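Local atomic coordinates of 5-formyl-3-hydroxy-2-methylpyridine 4-carboxylate 5-dehydrogenase (Mesorhizobium japonicum MAFF 303099, PDB entry 4OM8), a protein that oxidises the aldehyde of a pyridoxine breakdown product to a carboxylate with NAD(+), and can also reduce it with NADH to 4-pyridoxic acid. Residues M17-A22 and V47-L52; L52-I57 and K297-R302; I144-E149 and G172-V177; E197-V202 and D257-V262. All coordinates share one frame; numbering follows the deposited sequence. Where two conformers were deposited one is given.

Interaction 1: M17-A22 and V47-L52; sequences MAARLA and VAETVL
The side chain of Leu52 leaves its helix with CG anti to the carbonyl carbon (chi1 -67°), and this carries both methyls across to residues 17-22 of helix 14-23, where CD1 meets the carbonyl group of Ala19 and CD2 the side chain of Arg20. Both helices belong to the Rossmann-type NAD-binding domain: helix 14-23 follows the first strand and the glycine-rich turn, and 47-52 lies near the end of helix 35-54. The axes of the two segments run roughly the same way, 44° apart, with a closest approach of 9.2 Å.

Alanine suits position 19 because its short side chain faces the partner helix and lets Ala48 come close, CB to CB at 4.0 Å. Leu52 fills the space beside it: its CD1 lies 3.5 Å from the carbonyl O of Ala19. The other methyl, CD2, meets CD of Arg20 at 3.7 Å, the two side chains crossing at a slant. Arginine can serve two purposes here, giving its aliphatic part to the leucine while NH2 donates to the backbone O of Ile171.

Glu49 closes the more open margin. Bent at chi2 (-74°), its chain folds back so that the carboxylate rests against Ala19, OE2 approaching CB to 3.7 Å, while OE1 also forms a salt bridge with Arg23. One water joins the helices where no direct hydrogen bond does: it donates to Ala19 O at 2.8 Å and to Glu49 OE1 at 2.7 Å.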
loop_
_atom_site.group_PDB
_atom_site.type_symbol
_atom_site.label_atom_id
_atom_site.label_comp_id
_atom_site.label_asym_id
_atom_site.label_seq_id
_atom_site.Cartn_x
_atom_site.Cartn_y
_atom_site.Cartn_z
ATOM N N MET A 17 -21.732 -1.001 -7.499
ATOM C CA MET A 17 -21.558 -0.209 -8.708
ATOM C C MET A 17 -22.870 0.494 -9.081
ATOM O O MET A 17 -22.892 1.700 -9.388
ATOM C CB MET A 17 -21.097 -1.103 -9.854
ATOM C CG MET A 17 -20.730 -0.329 -11.097
ATOM S SD MET A 17 -20.433 -1.409 -12.517
ATOM C CE MET A 17 -18.990 -2.323 -11.961
ATOM N N ALA A 18 -23.956 -0.274 -9.056
ATOM C CA ALA A 18 -25.273 0.271 -9.390
ATOM C C ALA A 18 -25.664 1.370 -8.408
ATOM O O ALA A 18 -26.080 2.465 -8.812
ATOM C CB ALA A 18 -26.326 -0.842 -9.397
ATOM N N ALA A 19 -25.513 1.091 -7.124
ATOM C CA ALA A 19 -25.851 2.077 -6.103
ATOM C C ALA A 19 -25.031 3.361 -6.271
ATOM O O ALA A 19 -25.565 4.464 -6.171
ATOM C CB ALA A 19 -25.640 1.489 -4.723
ATOM N N ARG A 20 -23.734 3.218 -6.546
ATOM C CA ARG A 20 -22.867 4.386 -6.601
ATOM C C ARG A 20 -23.183 5.238 -7.812
ATOM O O ARG A 20 -23.152 6.466 -7.738
ATOM C CB ARG A 20 -21.388 3.982 -6.631
ATOM C CG ARG A 20 -20.439 5.179 -6.672
ATOM C CD ARG A 20 -20.649 6.038 -5.446
ATOM N NE ARG A 20 -19.842 7.257 -5.416
ATOM C CZ ARG A 20 -20.219 8.414 -5.952
ATOM N NH1 ARG A 20 -21.382 8.511 -6.598
ATOM N NH2 ARG A 20 -19.436 9.481 -5.841
ATOM N N LEU A 21 -23.463 4.586 -8.940
ATOM C CA LEU A 21 -23.826 5.324 -10.136
ATOM C C LEU A 21 -25.164 6.042 -9.961
ATOM O O LEU A 21 -25.300 7.199 -10.353
ATOM C CB LEU A 21 -23.883 4.379 -11.340
ATOM C CG LEU A 21 -22.506 3.860 -11.770
ATOM C CD1 LEU A 21 -22.660 2.720 -12.779
ATOM C CD2 LEU A 21 -21.668 4.983 -12.379
ATOM N N ALA A 22 -26.142 5.373 -9.366
ATOM C CA ALA A 22 -27.428 6.022 -9.134
ATOM C C ALA A 22 -27.300 7.204 -8.186
ATOM O O ALA A 22 -27.996 8.206 -8.336
ATOM C CB ALA A 22 -28.429 5.031 -8.589
ATOM N N VAL A 47 -27.455 -2.554 1.708
ATOM C CA VAL A 47 -26.285 -2.315 2.535
ATOM C C VAL A 47 -25.418 -1.245 1.876
ATOM O O VAL A 47 -24.917 -0.336 2.542
ATOM C CB VAL A 47 -25.482 -3.604 2.753
ATOM C CG1 VAL A 47 -24.193 -3.306 3.523
ATOM C CG2 VAL A 47 -26.326 -4.612 3.517
ATOM N N ALA A 48 -25.283 -1.325 0.557
ATOM C CA ALA A 48 -24.458 -0.364 -0.166
ATOM C C ALA A 48 -25.005 1.063 -0.059
ATOM O O ALA A 48 -24.233 2.015 0.067
ATOM C CB ALA A 48 -24.331 -0.782 -1.638
ATOM N N GLU A 49 -26.327 1.226 -0.099
ATOM C CA GLU A 49 -26.927 2.552 0.048
ATOM C C GLU A 49 -26.589 3.197 1.398
ATOM O O GLU A 49 -26.289 4.389 1.468
ATOM C CB GLU A 49 -28.451 2.477 -0.116
ATOM C CG GLU A 49 -28.904 1.948 -1.473
ATOM C CD GLU A 49 -28.721 2.948 -2.599
ATOM O OE1 GLU A 49 -28.297 4.092 -2.329
ATOM O OE2 GLU A 49 -29.031 2.590 -3.759
ATOM N N THR A 50 -26.620 2.391 2.451
ATOM C CA THR A 50 -26.253 2.850 3.788
ATOM C C THR A 50 -24.770 3.251 3.850
ATOM O O THR A 50 -24.406 4.251 4.482
ATOM C CB THR A 50 -26.562 1.761 4.824
ATOM O OG1 THR A 50 -27.951 1.409 4.732
ATOM C CG2 THR A 50 -26.265 2.254 6.237
ATOM N N VAL A 51 -23.919 2.484 3.170
ATOM C CA VAL A 51 -22.489 2.784 3.121
ATOM C C VAL A 51 -22.274 4.117 2.412
ATOM O O VAL A 51 -21.471 4.936 2.839
ATOM C CB VAL A 51 -21.715 1.654 2.430
ATOM C CG1 VAL A 51 -20.312 2.118 2.028
ATOM C CG2 VAL A 51 -21.653 0.441 3.339
ATOM N N LEU A 52 -23.026 4.357 1.340
ATOM C CA LEU A 52 -22.901 5.625 0.640
ATOM C C LEU A 52 -23.302 6.789 1.553
ATOM O O LEU A 52 -22.689 7.850 1.517
ATOM C CB LEU A 52 -23.754 5.622 -0.627
ATOM C CG LEU A 52 -23.298 4.654 -1.717
ATOM C CD1 LEU A 52 -24.233 4.763 -2.908
ATOM C CD2 LEU A 52 -21.897 4.983 -2.151
HETATM O O HOH W 1 -27.866 5.172 -4.777
#

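Interaction 2: L52-I57 and K297-R302; sequences LDALGI and KLVAVR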
loop_
_atom_site.group_PDB
_atom_site.type_symbol
_atom_site.label_atom_id
_atom_site.label_comp_id
_atom_site.label_asym_id
_atom_site.label_seq_id
_atom_site.Cartn_x
_atom_site.Cartn_y
_atom_site.Cartn_z
ATOM N N LEU A 52 -23.026 4.357 1.340
ATOM C CA LEU A 52 -22.901 5.625 0.640
ATOM C C LEU A 52 -23.302 6.789 1.553
ATOM O O LEU A 52 -22.689 7.850 1.517
ATOM C CB LEU A 52 -23.754 5.622 -0.627
ATOM C CG LEU A 52 -23.298 4.654 -1.717
ATOM C CD1 LEU A 52 -24.233 4.763 -2.908
ATOM C CD2 LEU A 52 -21.897 4.983 -2.151
ATOM N N ASP A 53 -24.322 6.571 2.380
ATOM C CA ASP A 53 -24.706 7.579 3.369
ATOM C C ASP A 53 -23.555 7.845 4.335
ATOM O O ASP A 53 -23.229 8.994 4.633
ATOM C CB ASP A 53 -25.937 7.138 4.162
ATOM C CG ASP A 53 -27.198 7.065 3.320
ATOM O OD1 ASP A 53 -27.240 7.668 2.226
ATOM O OD2 ASP A 53 -28.162 6.409 3.779
ATOM N N ALA A 54 -22.953 6.766 4.819
ATOM C CA ALA A 54 -21.862 6.848 5.781
ATOM C C ALA A 54 -20.647 7.533 5.169
ATOM O O ALA A 54 -19.847 8.133 5.881
ATOM C CB ALA A 54 -21.502 5.465 6.282
ATOM N N LEU A 55 -20.497 7.428 3.849
ATOM C CA LEU A 55 -19.418 8.121 3.155
ATOM C C LEU A 55 -19.730 9.589 2.890
ATOM O O LEU A 55 -18.877 10.339 2.410
ATOM C CB LEU A 55 -19.113 7.416 1.831
ATOM C CG LEU A 55 -18.319 6.118 1.961
ATOM C CD1 LEU A 55 -18.353 5.353 0.654
ATOM C CD2 LEU A 55 -16.865 6.407 2.389
ATOM N N GLY A 56 -20.963 9.992 3.189
ATOM C CA GLY A 56 -21.377 11.370 3.003
ATOM C C GLY A 56 -21.551 11.742 1.544
ATOM O O GLY A 56 -21.364 12.898 1.170
ATOM N N ILE A 57 -21.908 10.761 0.721
ATOM C CA ILE A 57 -22.074 10.975 -0.715
ATOM C C ILE A 57 -23.514 11.340 -1.068
ATOM O O ILE A 57 -24.436 10.553 -0.852
ATOM C CB ILE A 57 -21.663 9.731 -1.502
ATOM C CG1 ILE A 57 -20.198 9.392 -1.210
ATOM C CG2 ILE A 57 -21.880 9.949 -2.998
ATOM C CD1 ILE A 57 -19.774 8.083 -1.799
ATOM N N LYS A 297 -13.686 -0.018 8.715
ATOM C CA LYS A 297 -12.399 0.674 8.632
ATOM C C LYS A 297 -12.170 1.354 7.275
ATOM O O LYS A 297 -11.678 2.482 7.227
ATOM C CB LYS A 297 -11.250 -0.295 8.910
ATOM C CG LYS A 297 -11.106 -0.710 10.365
ATOM C CD LYS A 297 -10.014 -1.753 10.482
ATOM C CE LYS A 297 -9.751 -2.174 11.901
ATOM N NZ LYS A 297 -8.812 -3.333 11.866
ATOM N N LEU A 298 -12.514 0.673 6.178
ATOM C CA LEU A 298 -12.364 1.289 4.858
ATOM C C LEU A 298 -13.148 2.586 4.764
ATOM O O LEU A 298 -12.636 3.598 4.265
ATOM C CB LEU A 298 -12.808 0.331 3.749
ATOM C CG LEU A 298 -11.839 -0.814 3.431
ATOM C CD1 LEU A 298 -12.505 -1.796 2.484
ATOM C CD2 LEU A 298 -10.527 -0.289 2.835
ATOM N N VAL A 299 -14.385 2.577 5.254
ATOM C CA VAL A 299 -15.180 3.795 5.187
ATOM C C VAL A 299 -14.551 4.912 6.035
ATOM O O VAL A 299 -14.406 6.041 5.561
ATOM C CB VAL A 299 -16.645 3.531 5.606
ATOM C CG1 VAL A 299 -17.373 4.845 5.850
ATOM C CG2 VAL A 299 -17.336 2.716 4.512
ATOM N N ALA A 300 -14.139 4.596 7.263
ATOM C CA ALA A 300 -13.596 5.627 8.154
ATOM C C ALA A 300 -12.277 6.193 7.620
ATOM O O ALA A 300 -12.035 7.407 7.674
ATOM C CB ALA A 300 -13.409 5.070 9.551
ATOM N N VAL A 301 -11.426 5.309 7.113
ATOM C CA VAL A 301 -10.134 5.724 6.582
ATOM C C VAL A 301 -10.318 6.602 5.345
ATOM O O VAL A 301 -9.655 7.624 5.187
ATOM C CB VAL A 301 -9.263 4.494 6.241
ATOM C CG1 VAL A 301 -8.069 4.896 5.368
ATOM C CG2 VAL A 301 -8.804 3.807 7.528
ATOM N N ARG A 302 -11.246 6.221 4.470
ATOM C CA ARG A 302 -11.448 7.002 3.258
ATOM C C ARG A 302 -11.816 8.449 3.575
ATOM O O ARG A 302 -11.299 9.377 2.944
ATOM C CB ARG A 302 -12.525 6.365 2.372
ATOM C CG ARG A 302 -13.021 7.331 1.317
ATOM C CD ARG A 302 -13.833 6.679 0.216
ATOM N NE ARG A 302 -14.435 7.732 -0.597
ATOM C CZ ARG A 302 -15.312 7.536 -1.578
ATOM N NH1 ARG A 302 -15.712 6.311 -1.898
ATOM N NH2 ARG A 302 -15.792 8.582 -2.231
#
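Leu55 and Val299 mark the nearest approach of the two backbones, their CA atoms 6.4 Å apart, where the chain leaves helix 35-54 beside segment 297-302 of helix 284-305. Gly56 turns the chain out of the first helix with positive phi (72°), a conformation that favours glycine, and Ile57 N reaches back to Leu52 O at 3.1 Å.

Side-chain packing carries the contact, with no hydrogen bond across it. Val299, compact and branched, sends CG1 between Ala54 and Leu55, meeting Leu55 CD2 at 3.8 Å. That same leucine methyl lies 3.7 Å from CD of Arg302, whose chain, extended from CG to NE, passes Leu55 at about a right angle and continues to Ile57, NH2 lying 4.0 Å from Ile57 CD1. Arginine suits this place because a long aliphatic stem covers the leucine while the charged end finds polar partners: NE in a salt bridge with Glu306, NH1 on the backbone O of Ile144. Replacing it by alanine is likely to leave Glu306 and that carbonyl without this partner and to uncover one side of Leu55. Leu298 O is hydrogen-bonded to Tyr222 of the second subunit.

The arrangement is a Rossmann-domain helix, ended by a Schellman motif, packed against the C-terminal helix.

Interaction 3: I144-E149 and G172-V177; sequences IIPMIE and GLLPVV
Ile148 is held by its backbone between Leu174 and Val176: its N donates to Leu174 O at 3.0 Å, and its O accepts from Val176 N at 2.9 Å. A third bond, from Leu174 N to Pro146 O, completes the parallel pairing of strands 147-151 and 174-178, the two strands of a beta-alpha-beta unit at one end of the sheet in the NAD-binding domain. Proline suits positions 146 and 175 because neither needs an N-H for this pairing.

On one face, Val176 CG2 touches both Met147 SD and Glu149 CG; the methionine reaches it by bending at chi2 (-80°), its side chain crossing the valine at about a right angle. On the other, Ile148 CD1 meets Leu173 CD1 at 3.9 Å. The other leucine methyl, CD2, packs beside the backbone of Pro146, 3.6 Å from its O. A serine in place of Leu173 would probably lose both methyl contacts and open a gap beside Ile148 CD1 and Pro146.

Farther out, helix 158-170 packs through Ile168 on the face of Ile148 and Pro175, and Gly172, with positive phi, ends that helix in a Schellman motif before the chain enters its strand. Trp218 of the second subunit packs against Pro146 and Leu174. Glu149 leads to the probable catalytic region: OE1 bonds to ND1 of His137, a residue thought important for activity, while OE2 takes the backbone N-H groups of Val186 and Glu187.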
loop_
_atom_site.group_PDB
_atom_site.type_symbol
_atom_site.label_atom_id
_atom_site.label_comp_id
_atom_site.label_asym_id
_atom_site.label_seq_id
_atom_site.Cartn_x
_atom_site.Cartn_y
_atom_site.Cartn_z
ATOM N N ILE A 144 -17.086 1.824 -2.599
ATOM C CA ILE A 144 -16.184 2.336 -1.567
ATOM C C ILE A 144 -14.831 2.797 -2.131
ATOM O O ILE A 144 -14.367 3.885 -1.802
ATOM C CB ILE A 144 -15.953 1.283 -0.467
ATOM C CG1 ILE A 144 -17.278 0.980 0.250
ATOM C CG2 ILE A 144 -14.924 1.771 0.548
ATOM C CD1 ILE A 144 -17.154 -0.045 1.379
ATOM N N ILE A 145 -14.202 1.990 -2.981
ATOM C CA ILE A 145 -12.954 2.433 -3.610
ATOM C C ILE A 145 -13.284 3.516 -4.642
ATOM O O ILE A 145 -14.029 3.245 -5.584
ATOM C CB ILE A 145 -12.196 1.285 -4.315
ATOM C CG1 ILE A 145 -12.187 0.006 -3.467
ATOM C CG2 ILE A 145 -10.768 1.748 -4.732
ATOM C CD1 ILE A 145 -11.585 0.189 -2.090
ATOM N N PRO A 146 -12.737 4.735 -4.482
ATOM C CA PRO A 146 -13.206 5.842 -5.330
ATOM C C PRO A 146 -12.510 5.981 -6.681
ATOM O O PRO A 146 -12.862 6.855 -7.480
ATOM C CB PRO A 146 -12.932 7.073 -4.469
ATOM C CG PRO A 146 -11.694 6.693 -3.694
ATOM C CD PRO A 146 -11.842 5.198 -3.403
ATOM N N MET A 147 -11.534 5.119 -6.926
ATOM C CA MET A 147 -10.703 5.203 -8.114
ATOM C C MET A 147 -11.128 4.175 -9.148
ATOM O O MET A 147 -11.337 3.007 -8.820
ATOM C CB MET A 147 -9.237 5.004 -7.710
ATOM C CG MET A 147 -8.211 5.121 -8.844
ATOM S SD MET A 147 -8.041 3.648 -9.876
ATOM C CE MET A 147 -7.624 2.360 -8.697
ATOM N N ILE A 148 -11.256 4.625 -10.394
ATOM C CA ILE A 148 -11.614 3.780 -11.527
ATOM C C ILE A 148 -10.627 3.986 -12.656
ATOM O O ILE A 148 -10.322 5.127 -13.004
ATOM C CB ILE A 148 -13.049 4.108 -12.027
ATOM C CG1 ILE A 148 -14.070 3.851 -10.915
ATOM C CG2 ILE A 148 -13.398 3.277 -13.245
ATOM C CD1 ILE A 148 -15.461 4.422 -11.211
ATOM N N GLU A 149 -10.126 2.883 -13.216
ATOM C CA GLU A 149 -9.241 2.951 -14.379
ATOM C C GLU A 149 -10.041 3.010 -15.677
ATOM O O GLU A 149 -11.002 2.260 -15.846
ATOM C CB GLU A 149 -8.308 1.744 -14.424
ATOM C CG GLU A 149 -7.310 1.671 -13.259
ATOM C CD GLU A 149 -6.486 0.417 -13.335
ATOM O OE1 GLU A 149 -7.071 -0.676 -13.194
ATOM O OE2 GLU A 149 -5.263 0.533 -13.545
ATOM N N GLY A 172 -18.095 12.673 -8.800
ATOM C CA GLY A 172 -17.224 12.838 -7.653
ATOM C C GLY A 172 -16.201 11.734 -7.447
ATOM O O GLY A 172 -15.593 11.642 -6.386
ATOM N N LEU A 173 -16.034 10.878 -8.446
ATOM C CA LEU A 173 -15.078 9.784 -8.349
ATOM C C LEU A 173 -13.767 10.171 -9.031
ATOM O O LEU A 173 -13.641 11.265 -9.576
ATOM C CB LEU A 173 -15.671 8.506 -8.943
ATOM C CG LEU A 173 -16.797 7.927 -8.085
ATOM C CD1 LEU A 173 -17.407 6.701 -8.756
ATOM C CD2 LEU A 173 -16.292 7.594 -6.677
ATOM N N LEU A 174 -12.785 9.279 -8.958
ATOM C CA LEU A 174 -11.428 9.599 -9.387
ATOM C C LEU A 174 -10.997 8.703 -10.535
ATOM O O LEU A 174 -10.562 7.568 -10.322
ATOM C CB LEU A 174 -10.462 9.450 -8.214
ATOM C CG LEU A 174 -10.834 10.182 -6.926
ATOM C CD1 LEU A 174 -9.880 9.798 -5.804
ATOM C CD2 LEU A 174 -10.794 11.682 -7.144
ATOM N N PRO A 175 -11.117 9.204 -11.764
ATOM C CA PRO A 175 -10.696 8.378 -12.894
ATOM C C PRO A 175 -9.206 8.476 -13.132
ATOM O O PRO A 175 -8.625 9.540 -12.925
ATOM C CB PRO A 175 -11.461 8.987 -14.066
ATOM C CG PRO A 175 -11.539 10.447 -13.716
ATOM C CD PRO A 175 -11.592 10.531 -12.193
ATOM N N VAL A 176 -8.597 7.379 -13.574
ATOM C CA VAL A 176 -7.222 7.449 -14.056
ATOM C C VAL A 176 -7.167 6.820 -15.442
ATOM O O VAL A 176 -7.687 5.729 -15.675
ATOM C CB VAL A 176 -6.211 6.767 -13.100
ATOM C CG1 VAL A 176 -6.166 7.494 -11.763
ATOM C CG2 VAL A 176 -6.531 5.303 -12.905
ATOM N N VAL A 177 -6.559 7.544 -16.371
ATOM C CA VAL A 177 -6.470 7.077 -17.740
ATOM C C VAL A 177 -5.216 6.226 -17.928
ATOM O O VAL A 177 -4.091 6.671 -17.650
ATOM C CB VAL A 177 -6.477 8.261 -18.722
ATOM C CG1 VAL A 177 -6.243 7.778 -20.136
ATOM C CG2 VAL A 177 -7.815 9.008 -18.635
#

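Interaction 4: E197-V202 and D257-V262; sequences EAVDLV and DVAPMV
Val199 is the first residue of segment 197-202 in helix 187-203 to meet the other segment, chiefly through CG1. With this methyl anti to the backbone N (chi1 164°), it points across to Ala259, CG1 to CB at 3.6 Å, and meets the terminal methyl of Met261, CE, at 3.8 Å. Val262 adds a looser contact, CG2 4.3 Å from the same Val199 CG1. Ala259, at the N-cap of helix 260-267, is small enough to permit this approach.

One turn on, Val202 takes up the rest of Met261. Its CG1 lies 3.8 Å from SD, the two side chains crossing at about a right angle. The methionine chain is straight as far as SD and then bends (chi3 60°), bringing CE to 3.7 Å from Val199 O. These methionine contacts hold for one of two conformers modelled. A flexible, unbranched residue suits this place beside two beta-branched valines.

No hydrogen bond crosses, and the meeting side chains are apolar. Glu203 accepts from Met261 N. In the helical C-terminal domain, helix 187-203 packs against both the start of helix 260-267 and helix 209-226, whose Leu212 touches Val202, while Leu233 of the second subunit packs on Val199.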
loop_
_atom_site.group_PDB
_atom_site.type_symbol
_atom_site.label_atom_id
_atom_site.label_comp_id
_atom_site.label_asym_id
_atom_site.label_seq_id
_atom_site.Cartn_x
_atom_site.Cartn_y
_atom_site.Cartn_z
ATOM N N GLU A 197 6.714 -10.221 -4.673
ATOM C CA GLU A 197 7.820 -10.164 -3.708
ATOM C C GLU A 197 7.384 -10.650 -2.325
ATOM O O GLU A 197 8.108 -11.400 -1.669
ATOM C CB GLU A 197 8.382 -8.739 -3.624
ATOM C CG GLU A 197 9.619 -8.599 -2.736
ATOM C CD GLU A 197 10.807 -9.400 -3.228
ATOM O OE1 GLU A 197 11.600 -9.851 -2.380
ATOM O OE2 GLU A 197 10.970 -9.590 -4.453
ATOM N N ALA A 198 6.189 -10.241 -1.895
ATOM C CA ALA A 198 5.696 -10.661 -0.583
ATOM C C ALA A 198 5.558 -12.180 -0.508
ATOM O O ALA A 198 5.977 -12.800 0.467
ATOM C CB ALA A 198 4.365 -9.993 -0.274
ATOM N N VAL A 199 4.979 -12.774 -1.546
ATOM C CA VAL A 199 4.813 -14.221 -1.578
ATOM C C VAL A 199 6.190 -14.901 -1.568
ATOM O O VAL A 199 6.391 -15.888 -0.862
ATOM C CB VAL A 199 3.999 -14.649 -2.808
ATOM C CG1 VAL A 199 4.147 -16.166 -3.082
ATOM C CG2 VAL A 199 2.528 -14.257 -2.611
ATOM N N ASP A 200 7.142 -14.362 -2.332
ATOM C CA ASP A 200 8.480 -14.954 -2.376
ATOM C C ASP A 200 9.136 -14.956 -0.994
ATOM O O ASP A 200 9.735 -15.949 -0.576
ATOM C CB ASP A 200 9.377 -14.220 -3.379
ATOM C CG ASP A 200 10.609 -15.033 -3.739
ATOM O OD1 ASP A 200 10.443 -16.195 -4.182
ATOM O OD2 ASP A 200 11.737 -14.531 -3.559
ATOM N N LEU A 201 8.972 -13.869 -0.253
ATOM C CA LEU A 201 9.616 -13.774 1.044
ATOM C C LEU A 201 9.005 -14.743 2.056
ATOM O O LEU A 201 9.723 -15.326 2.888
ATOM C CB LEU A 201 9.539 -12.335 1.555
ATOM C CG LEU A 201 10.385 -11.355 0.731
ATOM C CD1 LEU A 201 10.036 -9.919 1.069
ATOM C CD2 LEU A 201 11.863 -11.594 0.953
ATOM N N VAL A 202 7.688 -14.924 1.997
ATOM C CA VAL A 202 7.011 -15.871 2.879
ATOM C C VAL A 202 7.436 -17.283 2.496
ATOM O O VAL A 202 7.827 -18.088 3.340
ATOM C CB VAL A 202 5.490 -15.720 2.799
ATOM C CG1 VAL A 202 4.785 -16.893 3.485
ATOM C CG2 VAL A 202 5.066 -14.376 3.409
ATOM N N ASP A 257 6.188 -17.163 -13.136
ATOM C CA ASP A 257 5.119 -18.173 -13.138
ATOM C C ASP A 257 4.451 -18.224 -11.770
ATOM O O ASP A 257 4.626 -17.303 -10.973
ATOM C CB ASP A 257 5.675 -19.552 -13.520
ATOM C CG ASP A 257 6.790 -20.017 -12.596
ATOM O OD1 ASP A 257 7.050 -19.359 -11.572
ATOM O OD2 ASP A 257 7.411 -21.063 -12.890
ATOM N N VAL A 258 3.701 -19.290 -11.485
ATOM C CA VAL A 258 3.005 -19.386 -10.204
ATOM C C VAL A 258 3.979 -19.861 -9.128
ATOM O O VAL A 258 4.758 -20.785 -9.349
ATOM C CB VAL A 258 1.790 -20.337 -10.272
ATOM C CG1 VAL A 258 1.017 -20.319 -8.950
ATOM C CG2 VAL A 258 0.884 -19.939 -11.403
ATOM N N ALA A 259 3.953 -19.197 -7.977
ATOM C CA ALA A 259 4.811 -19.564 -6.856
ATOM C C ALA A 259 4.456 -20.945 -6.333
ATOM O O ALA A 259 3.273 -21.285 -6.230
ATOM C CB ALA A 259 4.687 -18.537 -5.741
ATOM N N PRO A 260 5.473 -21.755 -6.004
ATOM C CA PRO A 260 5.227 -23.098 -5.464
ATOM C C PRO A 260 4.245 -23.147 -4.288
ATOM O O PRO A 260 3.411 -24.057 -4.241
ATOM C CB PRO A 260 6.617 -23.543 -5.019
ATOM C CG PRO A 260 7.533 -22.873 -5.999
ATOM C CD PRO A 260 6.898 -21.531 -6.312
ATOM N N MET A 261 4.332 -22.190 -3.370
ATOM C CA MET A 261 3.450 -22.171 -2.211
ATOM C C MET A 261 1.996 -21.963 -2.639
ATOM O O MET A 261 1.074 -22.524 -2.050
ATOM C CB MET A 261 3.880 -21.075 -1.233
ATOM C CG MET A 261 2.943 -20.876 -0.055
ATOM S SD MET A 261 3.533 -19.600 1.088
ATOM C CE MET A 261 3.618 -18.151 0.057
ATOM N N VAL A 262 1.792 -21.159 -3.675
ATOM C CA VAL A 262 0.440 -20.934 -4.179
ATOM C C VAL A 262 -0.091 -22.200 -4.869
ATOM O O VAL A 262 -1.266 -22.546 -4.710
ATOM C CB VAL A 262 0.402 -19.721 -5.150
ATOM C CG1 VAL A 262 -0.944 -19.596 -5.871
ATOM C CG2 VAL A 262 0.699 -18.442 -4.388
#

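Interactions 1 and 3 are buried contacts inside the NAD-binding domain, yet one is helix packing bridged by a water and the other is backbone pairing within a sheet. Interaction 2 is only partly buried and joins that domain to the C-terminal helix 284-305. It shares Leu52 and helix 35-54 with interaction 1, and Arg20 packs on Ile57. Toward interaction 3, Arg302 packs on Pro146. Interaction 4, also buried, stands apart in the C-terminal domain, its nearest atoms about 18 Å from interactions 2 and 3. Interactions 2 and 4 both rest on apolar packing without hydrogen bonds across, interaction 2 adding an arginine's aliphatic stem. Interaction 1 alone does not touch the second subunit.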